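Local coordinates for Rho GTPase-activating protein 5 (Homo sapiens, PDB 5U4V) that probably acts as a GTPase-activating protein for Rho-family GTPases, and carries a GTPase-like domain classed as a pseudoGTPase, at residues A[8-19]-A[68-79]; A[107-115]-A[135-146]. One frame throughout, in Å; residues are numbered along the deposited sequence.

How the interactions relate
Both interactions pair parallel neighbouring strands of one mixed sheet, each at 23° between strand directions, and both are held by a ladder of backbone hydrogen bonds. Interaction 1 (8-19 with 68-79) lies mid-sheet, is mostly buried and buries 911 Å² summed over both sides; interaction 2 (107-115 with 135-146) joins the outermost strand 142-145 to its neighbour, is partly buried and buries 717 Å². Strands 69-75 and 109-114 are themselves adjacent, so the two contacts are consecutive parts of one sheet, with helix 156-173 packed against residues of both. Interaction 1 adds a lysine-glutamate salt bridge beyond the strands, whereas interaction 2 adds Leu111 packing on a helix end and a phenylalanine ring laid along the neighbouring strand.

Interaction 1: residues A[8-19]-A[68-79]; sequences KVNLFILGKDGL and PHGCFCVFNSIE
Phe72 O is gripped twice from the 8-19 segment: Leu14 N donates to it over 2.8 Å at 164°, and Ile13 CA makes a CA-H...O contact at 3.3 Å. Phe12 O is held likewise by Phe72 N and the CA of Cys71. Six such N-H...O bonds run from Asn10 N to Pro68 O through to Val74 N to Leu14 O, establishing the parallel pairing. On the face bearing Leu11, Ile13 and Phe72, Leu11 CD2 lies over one face of the Phe72 ring. Ile13 and Phe72 run side by side in the same direction, CG1 of Ile13 meeting CB of Phe72 at 3.6 Å. On the other face Leu14 CD1 reaches both sulfurs, 3.9 Å from Cys71 SG and 4.0 Å from Cys73 SG. Beyond the strand, Leu19 sets CD2 3.5 Å from Phe75 CA and CG against Val74 CG1. Lys16, with CG anti to the backbone N (chi1 -156°) and the chain extended beyond it, meets Glu79 at about a right angle; its NZ forms a salt bridge 2.6 Å from OE2 of Glu79, on the anti side and 25° out of the carboxylate plane. The turn 16-19, following strand 8-14, probably corresponds in position to the P-loop of canonical G domains. Strand 41-50 flanks 8-14, strand 109-114 flanks 69-75, and helices 19-28 and 156-173 pack on the Ile13 and Phe72 face.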
loop_
_atom_site.group_PDB
_atom_site.type_symbol
_atom_site.label_atom_id
_atom_site.label_comp_id
_atom_site.label_asym_id
_atom_site.label_seq_id
_atom_site.Cartn_x
_atom_site.Cartn_y
_atom_site.Cartn_z
ATOM N N LYS A 8 -0.531 -6.526 -15.763
ATOM C CA LYS A 8 -1.366 -5.448 -15.323
ATOM C C LYS A 8 -1.712 -5.761 -13.897
ATOM O O LYS A 8 -2.156 -6.854 -13.605
ATOM C CB LYS A 8 -2.629 -5.369 -16.135
ATOM C CG LYS A 8 -3.595 -4.317 -15.603
ATOM C CD LYS A 8 -4.646 -3.970 -16.643
ATOM C CE LYS A 8 -5.250 -2.613 -16.382
ATOM N NZ LYS A 8 -5.592 -1.890 -17.636
ATOM N N VAL A 9 -1.482 -4.810 -13.010
ATOM C CA VAL A 9 -1.728 -5.065 -11.622
ATOM C C VAL A 9 -2.720 -4.060 -11.094
ATOM O O VAL A 9 -2.632 -2.887 -11.391
ATOM C CB VAL A 9 -0.427 -5.021 -10.815
ATOM C CG1 VAL A 9 -0.696 -5.348 -9.347
ATOM C CG2 VAL A 9 0.580 -5.994 -11.403
ATOM N N ASN A 10 -3.692 -4.542 -10.358
ATOM C CA ASN A 10 -4.688 -3.658 -9.794
ATOM C C ASN A 10 -4.249 -3.267 -8.424
ATOM O O ASN A 10 -4.324 -4.066 -7.511
ATOM C CB ASN A 10 -6.026 -4.359 -9.714
ATOM C CG ASN A 10 -6.940 -3.952 -10.852
ATOM O OD1 ASN A 10 -7.044 -2.778 -11.145
ATOM N ND2 ASN A 10 -7.628 -4.919 -11.477
ATOM N N LEU A 11 -3.781 -2.049 -8.257
ATOM C CA LEU A 11 -3.266 -1.676 -6.962
ATOM C C LEU A 11 -4.198 -0.780 -6.245
ATOM O O LEU A 11 -4.211 0.425 -6.488
ATOM C CB LEU A 11 -1.938 -0.966 -7.101
ATOM C CG LEU A 11 -0.777 -1.832 -6.705
ATOM C CD1 LEU A 11 0.532 -1.104 -7.000
ATOM C CD2 LEU A 11 -0.950 -2.069 -5.219
ATOM N N PHE A 12 -4.960 -1.342 -5.340
ATOM C CA PHE A 12 -5.790 -0.526 -4.488
ATOM C C PHE A 12 -4.937 0.183 -3.430
ATOM O O PHE A 12 -3.866 -0.312 -3.019
ATOM C CB PHE A 12 -6.867 -1.379 -3.822
ATOM C CG PHE A 12 -7.765 -2.109 -4.797
ATOM C CD1 PHE A 12 -8.911 -1.492 -5.302
ATOM C CD2 PHE A 12 -7.485 -3.428 -5.182
ATOM C CE1 PHE A 12 -9.759 -2.165 -6.187
ATOM C CE2 PHE A 12 -8.336 -4.119 -6.049
ATOM C CZ PHE A 12 -9.479 -3.487 -6.553
ATOM N N ILE A 13 -5.404 1.362 -3.018
ATOM C CA ILE A 13 -4.695 2.170 -2.044
ATOM C C ILE A 13 -5.690 2.705 -1.016
ATOM O O ILE A 13 -6.576 3.525 -1.359
ATOM C CB ILE A 13 -3.927 3.367 -2.678
ATOM C CG1 ILE A 13 -2.798 2.895 -3.594
ATOM C CG2 ILE A 13 -3.355 4.266 -1.588
ATOM C CD1 ILE A 13 -2.137 4.018 -4.417
ATOM N N LEU A 14 -5.512 2.261 0.237
ATOM C CA LEU A 14 -6.300 2.726 1.381
ATOM C C LEU A 14 -5.633 3.876 2.079
ATOM O O LEU A 14 -4.395 3.904 2.231
ATOM C CB LEU A 14 -6.460 1.623 2.375
ATOM C CG LEU A 14 -7.630 0.683 2.161
ATOM C CD1 LEU A 14 -7.300 -0.626 2.855
ATOM C CD2 LEU A 14 -8.883 1.315 2.775
ATOM N N GLY A 15 -6.433 4.844 2.492
ATOM C CA GLY A 15 -5.905 6.008 3.177
ATOM C C GLY A 15 -7.081 6.781 3.694
ATOM O O GLY A 15 -8.194 6.679 3.168
ATOM N N LYS A 16 -6.847 7.526 4.752
ATOM C CA LYS A 16 -7.849 8.410 5.293
ATOM C C LYS A 16 -7.420 9.830 4.973
ATOM O O LYS A 16 -6.228 10.109 4.851
ATOM C CB LYS A 16 -8.006 8.185 6.803
ATOM C CG LYS A 16 -9.373 8.623 7.314
ATOM C CD LYS A 16 -9.530 8.487 8.810
ATOM C CE LYS A 16 -10.962 8.821 9.203
ATOM N NZ LYS A 16 -11.166 8.828 10.692
ATOM N N ASP A 17 -8.408 10.710 4.829
ATOM C CA ASP A 17 -8.181 12.145 4.581
ATOM C C ASP A 17 -7.295 12.377 3.351
ATOM O O ASP A 17 -6.236 13.006 3.429
ATOM C CB ASP A 17 -7.612 12.849 5.839
ATOM C CG ASP A 17 -8.689 13.317 6.820
ATOM O OD1 ASP A 17 -9.839 12.828 6.796
ATOM O OD2 ASP A 17 -8.377 14.232 7.640
ATOM N N GLY A 18 -7.733 11.825 2.224
ATOM C CA GLY A 18 -7.108 12.088 0.917
ATOM C C GLY A 18 -5.716 11.486 0.760
ATOM O O GLY A 18 -5.053 11.679 -0.263
ATOM N N LEU A 19 -5.271 10.782 1.803
ATOM C CA LEU A 19 -3.919 10.230 1.848
ATOM C C LEU A 19 -3.677 9.222 0.703
ATOM O O LEU A 19 -2.618 9.177 0.108
ATOM C CB LEU A 19 -3.699 9.564 3.190
ATOM C CG LEU A 19 -2.263 9.399 3.662
ATOM C CD1 LEU A 19 -1.562 10.726 3.701
ATOM C CD2 LEU A 19 -2.318 8.836 5.087
ATOM N N PRO A 68 -4.493 -9.787 -11.350
ATOM C CA PRO A 68 -3.529 -9.705 -10.273
ATOM C C PRO A 68 -3.790 -8.402 -9.539
ATOM O O PRO A 68 -3.908 -7.372 -10.184
ATOM C CB PRO A 68 -2.194 -9.569 -11.012
ATOM C CG PRO A 68 -2.462 -9.939 -12.426
ATOM C CD PRO A 68 -3.877 -9.542 -12.663
ATOM N N HIS A 69 -3.829 -8.437 -8.217
ATOM C CA HIS A 69 -4.070 -7.242 -7.447
ATOM C C HIS A 69 -3.443 -7.294 -6.059
ATOM O O HIS A 69 -3.156 -8.344 -5.545
ATOM C CB HIS A 69 -5.568 -6.989 -7.350
ATOM C CG HIS A 69 -6.310 -8.095 -6.693
ATOM N ND1 HIS A 69 -6.558 -9.297 -7.317
ATOM C CD2 HIS A 69 -6.856 -8.186 -5.462
ATOM C CE1 HIS A 69 -7.225 -10.081 -6.495
ATOM N NE2 HIS A 69 -7.422 -9.427 -5.364
ATOM N N GLY A 70 -3.230 -6.134 -5.466
ATOM C CA GLY A 70 -2.648 -6.019 -4.143
ATOM C C GLY A 70 -3.136 -4.712 -3.547
ATOM O O GLY A 70 -3.866 -3.948 -4.205
ATOM N N CYS A 71 -2.716 -4.425 -2.325
ATOM C CA CYS A 71 -3.251 -3.266 -1.641
ATOM C C CYS A 71 -2.250 -2.475 -0.812
ATOM O O CYS A 71 -1.793 -2.930 0.223
ATOM C CB CYS A 71 -4.437 -3.697 -0.794
ATOM S SG CYS A 71 -5.227 -2.316 0.044
ATOM N N PHE A 72 -1.932 -1.277 -1.285
ATOM C CA PHE A 72 -1.218 -0.286 -0.490
ATOM C C PHE A 72 -2.051 0.269 0.642
ATOM O O PHE A 72 -3.205 0.630 0.444
ATOM C CB PHE A 72 -0.765 0.875 -1.353
ATOM C CG PHE A 72 0.514 0.635 -2.065
ATOM C CD1 PHE A 72 1.314 -0.456 -1.739
ATOM C CD2 PHE A 72 0.938 1.528 -3.053
ATOM C CE1 PHE A 72 2.514 -0.673 -2.413
ATOM C CE2 PHE A 72 2.144 1.309 -3.737
ATOM C CZ PHE A 72 2.933 0.210 -3.411
ATOM N N CYS A 73 -1.465 0.323 1.838
ATOM C CA CYS A 73 -2.138 0.950 2.965
ATOM C C CYS A 73 -1.244 2.004 3.580
ATOM O O CYS A 73 -0.168 1.706 4.098
ATOM C CB CYS A 73 -2.558 -0.098 4.006
ATOM S SG CYS A 73 -3.430 -1.533 3.325
ATOM N N VAL A 74 -1.703 3.240 3.513
ATOM C CA VAL A 74 -0.931 4.435 3.850
ATOM C C VAL A 74 -1.601 5.077 5.067
ATOM O O VAL A 74 -2.813 5.127 5.177
ATOM C CB VAL A 74 -0.921 5.468 2.677
ATOM C CG1 VAL A 74 0.088 6.590 2.871
ATOM C CG2 VAL A 74 -0.698 4.780 1.376
ATOM N N PHE A 75 -0.774 5.559 5.976
ATOM C CA PHE A 75 -1.205 6.239 7.187
ATOM C C PHE A 75 -0.077 7.185 7.605
ATOM O O PHE A 75 1.110 6.942 7.275
ATOM C CB PHE A 75 -1.510 5.220 8.301
ATOM C CG PHE A 75 -0.322 4.413 8.731
ATOM C CD1 PHE A 75 0.138 3.350 7.950
ATOM C CD2 PHE A 75 0.409 4.767 9.896
ATOM C CE1 PHE A 75 1.266 2.654 8.343
ATOM C CE2 PHE A 75 1.526 4.055 10.254
ATOM C CZ PHE A 75 1.940 2.996 9.499
ATOM N N ASN A 76 -0.451 8.265 8.297
ATOM C CA ASN A 76 0.504 9.247 8.773
ATOM C C ASN A 76 0.252 9.714 10.221
ATOM O O ASN A 76 0.800 10.724 10.675
ATOM C CB ASN A 76 0.565 10.436 7.803
ATOM C CG ASN A 76 -0.693 11.231 7.769
ATOM O OD1 ASN A 76 -1.710 10.833 8.330
ATOM N ND2 ASN A 76 -0.638 12.383 7.104
ATOM N N SER A 77 -0.604 9.000 10.932
ATOM C CA SER A 77 -0.954 9.381 12.298
ATOM C C SER A 77 -1.684 8.250 12.971
ATOM O O SER A 77 -1.938 7.199 12.360
ATOM C CB SER A 77 -1.784 10.662 12.298
ATOM O OG SER A 77 -2.996 10.447 11.605
ATOM N N ILE A 78 -2.005 8.458 14.240
ATOM C CA ILE A 78 -2.741 7.455 15.015
ATOM C C ILE A 78 -4.103 7.221 14.391
ATOM O O ILE A 78 -4.552 6.082 14.287
ATOM C CB ILE A 78 -2.847 7.876 16.486
ATOM C CG1 ILE A 78 -1.441 7.916 17.101
ATOM C CG2 ILE A 78 -3.722 6.914 17.276
ATOM C CD1 ILE A 78 -1.349 8.595 18.458
ATOM N N GLU A 79 -4.747 8.288 13.955
ATOM C CA GLU A 79 -6.081 8.166 13.407
ATOM C C GLU A 79 -6.047 7.330 12.123
ATOM O O GLU A 79 -6.832 6.384 11.973
ATOM C CB GLU A 79 -6.730 9.539 13.167
ATOM C CG GLU A 79 -8.162 9.401 12.665
ATOM C CD GLU A 79 -8.916 10.716 12.521
ATOM O OE1 GLU A 79 -8.314 11.801 12.745
ATOM O OE2 GLU A 79 -10.126 10.661 12.195
#

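Interaction 2: residues A[107-115]-A[135-146]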
loop_
_atom_site.group_PDB
_atom_site.type_symbol
_atom_site.label_atom_id
_atom_site.label_comp_id
_atom_site.label_asym_id
_atom_site.label_seq_id
_atom_site.Cartn_x
_atom_site.Cartn_y
_atom_site.Cartn_z
ATOM N N LEU A 107 -3.652 -12.042 0.223
ATOM C CA LEU A 107 -3.924 -10.763 -0.406
ATOM C C LEU A 107 -2.774 -9.780 -0.154
ATOM O O LEU A 107 -2.593 -9.333 0.962
ATOM C CB LEU A 107 -5.247 -10.185 0.051
ATOM C CG LEU A 107 -5.571 -8.944 -0.774
ATOM C CD1 LEU A 107 -6.201 -9.468 -2.041
ATOM C CD2 LEU A 107 -6.393 -7.863 -0.057
ATOM N N PRO A 108 -2.067 -9.407 -1.215
ATOM C CA PRO A 108 -0.808 -8.667 -1.116
ATOM C C PRO A 108 -0.988 -7.273 -0.540
ATOM O O PRO A 108 -1.195 -6.285 -1.277
ATOM C CB PRO A 108 -0.332 -8.564 -2.570
ATOM C CG PRO A 108 -1.089 -9.623 -3.299
ATOM C CD PRO A 108 -2.427 -9.697 -2.610
ATOM N N PHE A 109 -0.903 -7.191 0.771
ATOM C CA PHE A 109 -0.924 -5.893 1.432
ATOM C C PHE A 109 0.517 -5.335 1.466
ATOM O O PHE A 109 1.454 -6.082 1.296
ATOM C CB PHE A 109 -1.473 -6.017 2.868
ATOM C CG PHE A 109 -2.963 -6.189 2.977
ATOM C CD1 PHE A 109 -3.851 -5.115 2.722
ATOM C CD2 PHE A 109 -3.508 -7.399 3.418
ATOM C CE1 PHE A 109 -5.230 -5.274 2.887
ATOM C CE2 PHE A 109 -4.896 -7.558 3.573
ATOM C CZ PHE A 109 -5.758 -6.499 3.312
ATOM N N THR A 110 0.665 -4.025 1.647
ATOM C CA THR A 110 1.916 -3.388 2.053
ATOM C C THR A 110 1.527 -2.130 2.800
ATOM O O THR A 110 0.649 -1.355 2.331
ATOM C CB THR A 110 2.851 -3.035 0.855
ATOM O OG1 THR A 110 3.273 -4.245 0.227
ATOM C CG2 THR A 110 4.143 -2.232 1.326
ATOM N N LEU A 111 2.131 -1.949 3.965
ATOM C CA LEU A 111 1.817 -0.815 4.804
ATOM C C LEU A 111 2.809 0.286 4.555
ATOM O O LEU A 111 3.992 0.078 4.699
ATOM C CB LEU A 111 1.786 -1.190 6.307
ATOM C CG LEU A 111 0.726 -2.214 6.721
ATOM C CD1 LEU A 111 0.920 -2.598 8.192
ATOM C CD2 LEU A 111 -0.704 -1.719 6.487
ATOM N N ILE A 112 2.293 1.487 4.294
ATOM C CA ILE A 112 3.138 2.602 4.054
ATOM C C ILE A 112 2.979 3.684 5.071
ATOM O O ILE A 112 1.944 4.295 5.126
ATOM C CB ILE A 112 2.969 3.177 2.640
ATOM C CG1 ILE A 112 3.410 2.128 1.606
ATOM C CG2 ILE A 112 3.806 4.430 2.469
ATOM C CD1 ILE A 112 2.877 2.429 0.226
ATOM N N LEU A 113 4.039 3.962 5.839
ATOM C CA LEU A 113 4.018 5.113 6.679
ATOM C C LEU A 113 4.627 6.313 5.959
ATOM O O LEU A 113 5.821 6.330 5.652
ATOM C CB LEU A 113 4.724 4.822 8.000
ATOM C CG LEU A 113 5.011 5.993 8.936
ATOM C CD1 LEU A 113 3.752 6.706 9.427
ATOM C CD2 LEU A 113 5.817 5.476 10.124
ATOM N N ALA A 114 3.781 7.310 5.717
ATOM C CA ALA A 114 4.152 8.592 5.122
ATOM C C ALA A 114 4.520 9.685 6.148
ATOM O O ALA A 114 3.803 9.884 7.132
ATOM C CB ALA A 114 3.012 9.089 4.260
ATOM N N ASN A 115 5.619 10.400 5.905
ATOM C CA ASN A 115 5.955 11.598 6.702
ATOM C C ASN A 115 5.207 12.819 6.193
ATOM O O ASN A 115 3.973 12.867 6.224
ATOM C CB ASN A 115 7.466 11.873 6.728
ATOM C CG ASN A 115 8.251 10.805 7.490
ATOM O OD1 ASN A 115 9.172 10.170 6.953
ATOM N ND2 ASN A 115 7.879 10.590 8.743
ATOM N N ALA A 135 1.740 -4.804 10.576
ATOM C CA ALA A 135 2.435 -5.473 9.458
ATOM C C ALA A 135 2.727 -6.925 9.788
ATOM O O ALA A 135 2.517 -7.816 8.958
ATOM C CB ALA A 135 3.727 -4.747 9.134
ATOM N N ASN A 136 3.187 -7.156 11.011
ATOM C CA ASN A 136 3.467 -8.513 11.469
ATOM C C ASN A 136 2.227 -9.406 11.432
ATOM O O ASN A 136 2.300 -10.543 10.970
ATOM C CB ASN A 136 4.053 -8.513 12.858
ATOM C CG ASN A 136 4.522 -9.883 13.268
ATOM O OD1 ASN A 136 5.326 -10.538 12.573
ATOM N ND2 ASN A 136 4.016 -10.341 14.402
ATOM N N LYS A 137 1.095 -8.872 11.896
ATOM C CA LYS A 137 -0.151 -9.626 11.906
ATOM C C LYS A 137 -0.538 -10.026 10.476
ATOM O O LYS A 137 -0.986 -11.132 10.241
ATOM C CB LYS A 137 -1.261 -8.840 12.602
ATOM C CG LYS A 137 -2.648 -9.509 12.572
ATOM C CD LYS A 137 -3.300 -9.666 13.955
ATOM C CE LYS A 137 -4.812 -9.403 13.881
ATOM N NZ LYS A 137 -5.561 -9.829 15.102
ATOM N N LEU A 138 -0.344 -9.136 9.526
ATOM C CA LEU A 138 -0.724 -9.436 8.142
ATOM C C LEU A 138 0.398 -10.146 7.350
ATOM O O LEU A 138 0.152 -10.589 6.235
ATOM C CB LEU A 138 -1.167 -8.162 7.411
ATOM C CG LEU A 138 -2.071 -7.187 8.190
ATOM C CD1 LEU A 138 -2.065 -5.820 7.508
ATOM C CD2 LEU A 138 -3.513 -7.658 8.490
ATOM N N GLN A 139 1.594 -10.243 7.927
ATOM C CA GLN A 139 2.796 -10.751 7.235
ATOM C C GLN A 139 3.023 -10.013 5.908
ATOM O O GLN A 139 3.155 -10.616 4.850
ATOM C CB GLN A 139 2.747 -12.275 7.021
ATOM C CG GLN A 139 2.625 -13.112 8.291
ATOM C CD GLN A 139 3.939 -13.435 9.010
ATOM O OE1 GLN A 139 5.003 -12.967 8.652
ATOM N NE2 GLN A 139 3.841 -14.228 10.076
ATOM N N CYS A 140 2.988 -8.685 5.994
ATOM C CA CYS A 140 3.139 -7.840 4.841
ATOM C C CYS A 140 4.314 -6.901 5.066
ATOM O O CYS A 140 4.626 -6.576 6.218
ATOM C CB CYS A 140 1.873 -7.038 4.574
ATOM S SG CYS A 140 1.451 -5.818 5.836
ATOM N N PRO A 141 4.973 -6.482 3.980
ATOM C CA PRO A 141 6.045 -5.509 4.142
ATOM C C PRO A 141 5.535 -4.209 4.752
ATOM O O PRO A 141 4.419 -3.776 4.488
ATOM C CB PRO A 141 6.534 -5.252 2.719
ATOM C CG PRO A 141 6.172 -6.509 1.982
ATOM C CD PRO A 141 4.840 -6.921 2.581
ATOM N N PHE A 142 6.362 -3.628 5.612
ATOM C CA PHE A 142 6.106 -2.304 6.121
ATOM C C PHE A 142 7.203 -1.351 5.661
ATOM O O PHE A 142 8.365 -1.542 5.992
ATOM C CB PHE A 142 6.001 -2.344 7.644
ATOM C CG PHE A 142 5.877 -1.004 8.260
ATOM C CD1 PHE A 142 4.846 -0.173 7.914
ATOM C CD2 PHE A 142 6.810 -0.563 9.191
ATOM C CE1 PHE A 142 4.680 1.059 8.523
ATOM C CE2 PHE A 142 6.673 0.686 9.808
ATOM C CZ PHE A 142 5.610 1.510 9.457
ATOM N N VAL A 143 6.798 -0.318 4.922
ATOM C CA VAL A 143 7.701 0.708 4.377
ATOM C C VAL A 143 7.451 2.115 4.902
ATOM O O VAL A 143 6.316 2.558 4.973
ATOM C CB VAL A 143 7.672 0.708 2.816
ATOM C CG1 VAL A 143 8.718 1.670 2.263
ATOM C CG2 VAL A 143 7.943 -0.689 2.230
ATOM N N ASP A 144 8.512 2.832 5.257
ATOM C CA ASP A 144 8.416 4.265 5.578
ATOM C C ASP A 144 8.752 5.136 4.372
ATOM O O ASP A 144 9.834 4.999 3.792
ATOM C CB ASP A 144 9.383 4.649 6.706
ATOM C CG ASP A 144 9.240 3.786 7.933
ATOM O OD1 ASP A 144 8.141 3.283 8.230
ATOM O OD2 ASP A 144 10.250 3.616 8.622
ATOM N N VAL A 145 7.844 6.051 4.016
ATOM C CA VAL A 145 8.071 6.991 2.909
ATOM C C VAL A 145 8.037 8.443 3.362
ATOM O O VAL A 145 6.960 9.048 3.497
ATOM C CB VAL A 145 7.103 6.781 1.718
ATOM C CG1 VAL A 145 7.568 7.593 0.523
ATOM C CG2 VAL A 145 7.013 5.300 1.364
ATOM N N PRO A 146 9.233 9.025 3.564
ATOM C CA PRO A 146 9.452 10.431 3.933
ATOM C C PRO A 146 9.075 11.402 2.821
ATOM O O PRO A 146 9.304 11.089 1.659
ATOM C CB PRO A 146 10.949 10.484 4.196
ATOM C CG PRO A 146 11.530 9.346 3.444
ATOM C CD PRO A 146 10.505 8.276 3.501
#
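Leu111 turns CG anti to its carbonyl carbon (chi1 -63°), which stands CG 3.8 Å from Cys140 SG and lets the CD1 it carries meet Ala135 CB at 3.7 Å; Leu111 thus bridges strand and helix end. Phe142 holds its ring opposite the backbone N (chi1 174°), and this setting brings its CD1 to 3.6 Å from Leu111 CB. The same ring reaches on along the neighbouring strand, its CZ 3.7 Å from Leu113 CB, and it crosses the Leu113 side chain at a slant. Under these side chains five backbone bonds run from Leu111 N to Pro141 O through to Asn115 N to Val145 O. The bond from Val143 N to Leu111 O, 2.8 Å long, is straight at 168°. Toward helix 156-173, Ile112 CG2 meets Val145 CG2 at 3.5 Å. Thr110 OG1 donates to Phe109 O at 2.8 Å, and Thr110 CG2 lies 3.5 Å from Pro141 O. With an alanine here, Phe109 O would probably lose its hydroxyl partner and a gap open beside Pro141. Asp144 pairs with Arg128 of helix 124-138, tying that helix to the edge strand. The helix ends in a Schellman motif, with Cys140 N bonded to Ala135 O and Gln139 N to Asn136 O. Parallel strands 109-114 and 142-145 joined by helix 124-138 make a beta-alpha-beta crossover, as in the last two strands of a Ras-like G domain; Asn115, at the end of strand 109-114, probably stands where the asparagine of the NKxD motif lies in such domains.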